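Local coordinates for protein glycosyl hydrolase (Rhizobium leguminosarum bv. trifolii, PDB 5NDX) that probably hydrolyses O-glycosidic bonds of α-L-iduronides, as a bacterial orthologue of human α-L-iduronidase in glycosyl hydrolase family 39, at residues A[59-62]-A[63-66]; A[98-101]-A[102-106]; A[186-189]-A[190-194]. The protein carries 2 engineered substitutions. One frame throughout, in Å; residues are numbered along the deposited sequence.

Interaction 1: residues A[59-62]-A[63-66]. Unlike the reference sequence in segment 63-66: Leu65 (reference Val). With 8U8 ((2~{R},3~{S},4~{S},5~{R},6~{S})-6-(4-methyl-2-oxidanylidene-chromen-7-yl)oxy-3,4,5-tris(oxidanyl)oxane-2-carboxylic acid), chain M.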
# COMPACT_ATOMS: atom_id res chain seq x y z
N HIS A 59 3.50 13.34 5.16
CA HIS A 59 4.19 14.26 6.08
C HIS A 59 3.90 15.73 5.78
O HIS A 59 3.82 16.13 4.62
CB HIS A 59 5.72 14.14 5.98
CG HIS A 59 6.32 12.94 6.63
ND1 HIS A 59 5.65 12.14 7.53
CD2 HIS A 59 7.59 12.45 6.57
CE1 HIS A 59 6.46 11.19 7.97
NE2 HIS A 59 7.64 11.35 7.39
N TYR A 60 3.82 16.52 6.84
CA TYR A 60 3.74 18.00 6.75
C TYR A 60 2.46 18.51 6.09
O TYR A 60 2.48 19.49 5.35
CB TYR A 60 4.96 18.55 6.00
CG TYR A 60 6.29 18.19 6.61
CD1 TYR A 60 6.65 18.75 7.85
CD2 TYR A 60 7.20 17.37 5.97
CE1 TYR A 60 7.88 18.48 8.43
CE2 TYR A 60 8.45 17.09 6.55
CZ TYR A 60 8.76 17.65 7.79
OH TYR A 60 9.94 17.41 8.43
N LEU A 61 1.32 17.87 6.37
CA LEU A 61 0.05 18.39 5.88
C LEU A 61 -0.15 19.87 6.31
O LEU A 61 -0.63 20.66 5.52
CB LEU A 61 -1.13 17.52 6.33
CG LEU A 61 -1.24 16.22 5.50
CD1 LEU A 61 -2.14 15.24 6.23
CD2 LEU A 61 -1.74 16.52 4.10
N TYR A 62 0.25 20.24 7.52
CA TYR A 62 0.04 21.64 7.97
C TYR A 62 0.96 22.69 7.31
O TYR A 62 0.64 23.88 7.36
CB TYR A 62 0.12 21.74 9.49
CG TYR A 62 -1.10 21.22 10.26
CD1 TYR A 62 -2.40 21.39 9.77
CD2 TYR A 62 -0.95 20.56 11.49
CE1 TYR A 62 -3.52 20.97 10.49
CE2 TYR A 62 -2.05 20.12 12.21
CZ TYR A 62 -3.34 20.34 11.71
OH TYR A 62 -4.47 19.97 12.41
N ASN A 63 2.05 22.28 6.63
CA ASN A 63 2.80 23.22 5.76
C ASN A 63 1.98 23.67 4.58
O ASN A 63 2.34 24.63 3.96
CB ASN A 63 4.12 22.64 5.25
CG ASN A 63 5.16 22.51 6.36
OD1 ASN A 63 4.99 23.01 7.47
ND2 ASN A 63 6.23 21.83 6.06
N LEU A 64 0.89 22.98 4.26
CA LEU A 64 -0.03 23.44 3.25
C LEU A 64 -0.87 24.65 3.70
O LEU A 64 -1.44 25.33 2.87
CB LEU A 64 -0.98 22.31 2.81
CG LEU A 64 -0.29 21.11 2.13
CD1 LEU A 64 -1.28 20.05 1.70
CD2 LEU A 64 0.60 21.56 0.95
N LEU A 65 -0.97 24.88 5.00
CA LEU A 65 -1.72 26.03 5.52
C LEU A 65 -0.83 27.26 5.55
O LEU A 65 0.37 27.16 5.61
CB LEU A 65 -2.22 25.74 6.93
CG LEU A 65 -3.26 24.63 7.13
CD1 LEU A 65 -3.74 24.68 8.55
CD2 LEU A 65 -4.42 24.76 6.16
N SER A 66 -1.45 28.43 5.52
CA SER A 66 -0.72 29.66 5.85
C SER A 66 -1.62 30.57 6.69
O SER A 66 -2.86 30.45 6.63
CB SER A 66 -0.18 30.35 4.57
OG SER A 66 -1.27 30.61 3.73
C15 8U8 M . 17.68 11.28 10.48
C13 8U8 M . 17.16 10.05 10.95
C14 8U8 M . 17.74 9.48 12.08
C16 8U8 M . 17.23 8.28 12.60
O9 8U8 M . 17.81 7.82 13.58
O8 8U8 M . 16.17 7.63 12.00
C11 8U8 M . 15.51 8.23 10.95
C10 8U8 M . 14.35 7.62 10.45
C12 8U8 M . 16.01 9.44 10.41
C7 8U8 M . 15.28 10.03 9.36
C8 8U8 M . 14.12 9.42 8.86
C9 8U8 M . 13.65 8.21 9.39
O2 8U8 M . 12.50 7.59 8.96
C5 8U8 M . 11.92 7.75 7.61
O1 8U8 M . 12.97 7.57 6.64
C1 8U8 M . 12.74 7.99 5.35
C6 8U8 M . 13.36 6.97 4.58
O7 8U8 M . 13.76 7.29 3.47
O6 8U8 M . 13.40 5.86 5.10
C2 8U8 M . 11.26 8.03 4.87
O5 8U8 M . 10.83 6.68 4.57
C3 8U8 M . 10.28 8.76 5.88
O4 8U8 M . 9.81 9.94 5.32
C4 8U8 M . 10.97 9.05 7.25
O3 8U8 M . 9.92 9.40 8.24
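Tyr60 and Asn63 meet round a single turn: their side chains run side by side, with ring and amide planes only 10° apart, and Asn63 ND2 lies 3.5 Å from Tyr60 CB. In both residues the first torsion (chi1 -58° and -71°) sets CG beside the backbone N, which sends ring and amide off in the same direction. The other end of that amide, OD1, is held by the backbone N of Asn99.

Three successive i to i+3 backbone bonds wind the 3-10 turn: Asn63 N to Tyr60 O, Leu64 N to Leu61 O at 3.0 Å, and Leu65 N to Tyr62 O. Apolar contacts repeat the spacing. Leu65, a valine in the reference sequence, brings CD1 to 3.8 Å from Tyr62 CD1, and Leu61 CD2 sits more loosely by Leu64 CD1 at 4.3 Å. Trp116 meets the Tyr62 ring at about a right angle, and the Tyr62 OH is hydrogen-bonded to Thr123 OG1.

Ligand binding falls to His59, whose NE2 gives O3 of 8U8 an almost straight bond of 3.1 Å in the ring plane, while Glu95 holds ND1. With an alanine here, the sugar O3 and the Glu95 carboxylate would probably both lose the imidazole they share. Residues 59-66 join a sugar-binding histidine to a 3-10 turn on the loop following the second barrel strand, at the C-terminal end of the TIM barrel, where such enzymes bind their substrate.

Interaction 2: residues A[98-101]-A[102-106]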
# COMPACT_ATOMS: atom_id res chain seq x y z
N GLY A 98 3.69 19.86 10.82
CA GLY A 98 3.95 21.01 9.96
C GLY A 98 3.77 22.29 10.76
O GLY A 98 3.37 22.24 11.94
N ASN A 99 4.03 23.42 10.13
CA ASN A 99 4.13 24.69 10.86
C ASN A 99 3.64 25.83 9.98
O ASN A 99 4.42 26.43 9.24
CB ASN A 99 5.59 24.93 11.29
CG ASN A 99 5.74 26.12 12.23
OD1 ASN A 99 4.77 26.78 12.62
ND2 ASN A 99 6.97 26.38 12.62
N PRO A 100 2.35 26.11 10.03
CA PRO A 100 1.81 27.07 9.07
C PRO A 100 2.44 28.47 9.22
O PRO A 100 2.42 29.04 10.30
CB PRO A 100 0.32 27.12 9.42
CG PRO A 100 0.05 25.84 10.17
CD PRO A 100 1.31 25.62 10.95
N SER A 101 3.02 28.96 8.12
CA SER A 101 3.74 30.23 8.05
C SER A 101 4.82 30.35 9.13
O SER A 101 5.02 31.43 9.66
CB SER A 101 2.75 31.40 8.18
OG SER A 101 1.74 31.36 7.21
N GLY A 102 5.48 29.26 9.50
CA GLY A 102 6.46 29.28 10.61
C GLY A 102 5.98 29.81 11.97
O GLY A 102 6.77 30.13 12.81
N LEU A 103 4.68 29.88 12.20
CA LEU A 103 4.14 30.51 13.41
C LEU A 103 4.51 29.86 14.72
O LEU A 103 4.46 30.52 15.74
CB LEU A 103 2.62 30.52 13.39
CG LEU A 103 1.90 31.75 12.85
CD1 LEU A 103 2.55 32.27 11.58
CD2 LEU A 103 0.45 31.37 12.64
N PHE A 104 4.78 28.56 14.73
CA PHE A 104 5.04 27.85 15.97
C PHE A 104 6.55 27.80 16.20
O PHE A 104 7.29 27.39 15.33
CB PHE A 104 4.36 26.47 15.96
CG PHE A 104 2.85 26.58 15.98
CD1 PHE A 104 2.13 26.79 14.80
CD2 PHE A 104 2.17 26.54 17.17
CE1 PHE A 104 0.75 26.95 14.82
CE2 PHE A 104 0.78 26.70 17.20
CZ PHE A 104 0.07 26.90 16.03
N THR A 105 7.02 28.33 17.33
CA THR A 105 8.46 28.39 17.67
C THR A 105 8.84 27.83 19.05
O THR A 105 10.01 27.66 19.32
CB THR A 105 8.92 29.85 17.60
OG1 THR A 105 8.05 30.65 18.42
CG2 THR A 105 8.86 30.36 16.16
N ASP A 106 7.87 27.47 19.89
CA ASP A 106 8.12 27.14 21.29
C ASP A 106 6.92 26.45 21.92
O ASP A 106 5.93 27.11 22.28
CB ASP A 106 8.48 28.41 22.09
CG ASP A 106 8.93 28.11 23.53
OD1 ASP A 106 9.23 26.94 23.87
OD2 ASP A 106 9.01 29.09 24.31
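Phe104 turns the edge of its ring to Asn99, whose OD1 lies in the ring plane 3.4 Å from Phe104 CD1, while Pro100 crosses obliquely and brings CD to 4.1 Å from the same ring atom. Trp116 meets this ring edge-to-face from helix 110-131. The Asn99 amide is used at both ends by the backbone of Phe104. OD1 receives Phe104 N on a lone pair at 2.8 Å, a nearly straight bond, and ND2 gives to Phe104 O at 2.9 Å, with that oxygen tilted 30° from the amide plane. CG stands opposite the backbone N (chi1 -171°), carrying the amide across the turn to both groups; with two bonds, its flip and its rotation are fixed.

This loop follows the third strand of the TIM barrel, 91-95, and doubles back in two overlapping turns before helix 110-131. Gly102 N closes the first on Asn99 O at 3.0 Å, with Pro100 and Ser101 at angles close to type II. Leu103 N closes the second on Pro100 O at 3.1 Å; its central residues, Ser101 and Gly102, both have positive phi, close to type I'. On the exposed side Ser101 CB touches Leu103 CD1 at 3.5 Å, and its OG takes the backbone N of Ala67.

Interaction 3: residues A[186-189]-A[190-194]. With 8U8 ((2~{R},3~{S},4~{S},5~{R},6~{S})-6-(4-methyl-2-oxidanylidene-chromen-7-yl)oxy-3,4,5-tris(oxidanyl)oxane-2-carboxylic acid), chain M.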
# COMPACT_ATOMS: atom_id res chain seq x y z
N ARG A 186 13.75 5.58 16.41
CA ARG A 186 14.71 4.75 17.09
C ARG A 186 14.12 4.02 18.26
O ARG A 186 13.38 4.59 19.07
CB ARG A 186 15.90 5.62 17.53
CG ARG A 186 16.72 6.06 16.32
CD ARG A 186 17.78 7.09 16.67
NE ARG A 186 17.13 8.23 17.30
CZ ARG A 186 17.75 9.19 17.98
NH1 ARG A 186 19.08 9.21 18.11
NH2 ARG A 186 17.02 10.18 18.52
N THR A 187 14.46 2.74 18.34
CA THR A 187 13.87 1.83 19.30
C THR A 187 14.11 2.33 20.74
O THR A 187 15.27 2.57 21.14
CB THR A 187 14.44 0.45 19.07
OG1 THR A 187 14.29 0.12 17.68
CG2 THR A 187 13.75 -0.59 19.94
N LEU A 188 13.03 2.56 21.46
CA LEU A 188 13.08 2.98 22.85
C LEU A 188 13.85 4.29 23.04
O LEU A 188 14.49 4.49 24.06
CB LEU A 188 13.64 1.87 23.75
CG LEU A 188 12.78 0.60 23.85
CD1 LEU A 188 13.40 -0.41 24.82
CD2 LEU A 188 11.36 0.91 24.29
N SER A 189 13.71 5.22 22.10
CA SER A 189 14.32 6.53 22.23
C SER A 189 13.77 7.32 23.44
O SER A 189 12.73 6.93 24.02
CB SER A 189 14.10 7.34 20.96
OG SER A 189 12.73 7.65 20.80
N PRO A 190 14.47 8.42 23.81
CA PRO A 190 14.03 9.26 24.91
C PRO A 190 12.62 9.80 24.74
O PRO A 190 11.83 9.71 25.68
CB PRO A 190 15.06 10.39 24.90
CG PRO A 190 16.31 9.70 24.54
CD PRO A 190 15.87 8.74 23.45
N ILE A 191 12.32 10.34 23.55
CA ILE A 191 10.99 10.78 23.23
C ILE A 191 9.95 9.66 23.44
O ILE A 191 8.88 9.90 23.96
CB ILE A 191 10.89 11.30 21.78
CG1 ILE A 191 11.55 12.68 21.67
CG2 ILE A 191 9.42 11.45 21.36
CD1 ILE A 191 10.73 13.81 22.32
N PHE A 192 10.26 8.45 22.99
CA PHE A 192 9.32 7.35 23.09
C PHE A 192 9.05 7.08 24.56
O PHE A 192 7.92 7.06 24.97
CB PHE A 192 9.79 6.10 22.37
CG PHE A 192 8.89 4.92 22.60
CD1 PHE A 192 9.08 4.06 23.70
CD2 PHE A 192 7.85 4.64 21.71
CE1 PHE A 192 8.23 2.97 23.92
CE2 PHE A 192 7.00 3.57 21.94
CZ PHE A 192 7.18 2.73 23.04
N ARG A 193 10.10 6.87 25.33
CA ARG A 193 9.97 6.57 26.77
C ARG A 193 9.24 7.66 27.49
O ARG A 193 8.37 7.38 28.32
CB ARG A 193 11.32 6.31 27.41
CG ARG A 193 11.90 4.99 26.94
CD ARG A 193 13.15 4.56 27.72
NE ARG A 193 14.33 4.98 26.99
CZ ARG A 193 15.17 5.96 27.31
NH1 ARG A 193 16.20 6.22 26.50
NH2 ARG A 193 15.03 6.69 28.41
N ALA A 194 9.56 8.90 27.14
CA ALA A 194 8.89 10.05 27.75
C ALA A 194 7.40 10.10 27.46
O ALA A 194 6.61 10.42 28.35
CB ALA A 194 9.55 11.34 27.29
C15 8U8 M . 17.68 11.28 10.48
C13 8U8 M . 17.16 10.05 10.95
C14 8U8 M . 17.74 9.48 12.08
C16 8U8 M . 17.23 8.28 12.60
O9 8U8 M . 17.81 7.82 13.58
O8 8U8 M . 16.17 7.63 12.00
C11 8U8 M . 15.51 8.23 10.95
C10 8U8 M . 14.35 7.62 10.45
C12 8U8 M . 16.01 9.44 10.41
C7 8U8 M . 15.28 10.03 9.36
C8 8U8 M . 14.12 9.42 8.86
C9 8U8 M . 13.65 8.21 9.39
O2 8U8 M . 12.50 7.59 8.96
C5 8U8 M . 11.92 7.75 7.61
O1 8U8 M . 12.97 7.57 6.64
C1 8U8 M . 12.74 7.99 5.35
C6 8U8 M . 13.36 6.97 4.58
O7 8U8 M . 13.76 7.29 3.47
O6 8U8 M . 13.40 5.86 5.10
C2 8U8 M . 11.26 8.03 4.87
O5 8U8 M . 10.83 6.68 4.57
C3 8U8 M . 10.28 8.76 5.88
O4 8U8 M . 9.81 9.94 5.32
C4 8U8 M . 10.97 9.05 7.25
O3 8U8 M . 9.92 9.40 8.24
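Leu188 CD2 reaches the Phe192 ring near CE1, at 3.8 Å, the two side chains crossing at a slant on the packed side of the contact. With CG opposite its backbone N (chi1 174°), Phe192 swings its ring back past the helix start, where Val245 of helix 235-252 and Ile217 and Ile219 of strand 216-219 also touch it. Buried Ser189 lies next to it as the N-cap. Its OG accepts a weak capping bond of 3.4 Å from Phe192 N, and Asp148 OD2 is its stronger partner; the same carboxylate oxygen also takes Arg186 N.

A type II turn from Arg186 to Ser189 leads into helix 190-200, on the loop that joins strand 179-184 of the TIM barrel to it. The first full helical bond is Arg193 N to Ser189 O, 2.9 Å, nearly straight at 175°.

The outer side is looser. Arg193, exposed, bends at its third torsion and folds back over the cap: NE gives to Leu188 O at 3.0 Å, the oxygen tilted 21° from the guanidinium plane, and Pro190 CA lies 4.0 Å above one face of that group, offset toward its rim. Arg186 is also exposed and touches a crystal neighbour, yet CD comes within 3.2 Å of the coumarin oxygen O9 of 8U8, a contact made by its aliphatic chain.

All three interactions start on loops that follow parallel strands of one TIM barrel, the second, third and fifth in turn, interaction 3 running on into helix 190-200. Interactions 1 and 2 are direct neighbours, centres about 10 Å apart, joined by a probable hydrogen bond of 2.9 Å from Asn99 N to Asn63 OD1 and by a common neighbour, Trp116. Interaction 3 stands apart, its nearest atoms about 12 Å from interaction 1 and 13 Å from interaction 2. One bound 8U8 spans interactions 1 and 3: the former reaches its sugar, the latter its coumarin. Gln146, an altered residue at the predicted proton-donor position, lies about 7 Å from the Tyr60 side chain and about 8 Å from that of Ile191.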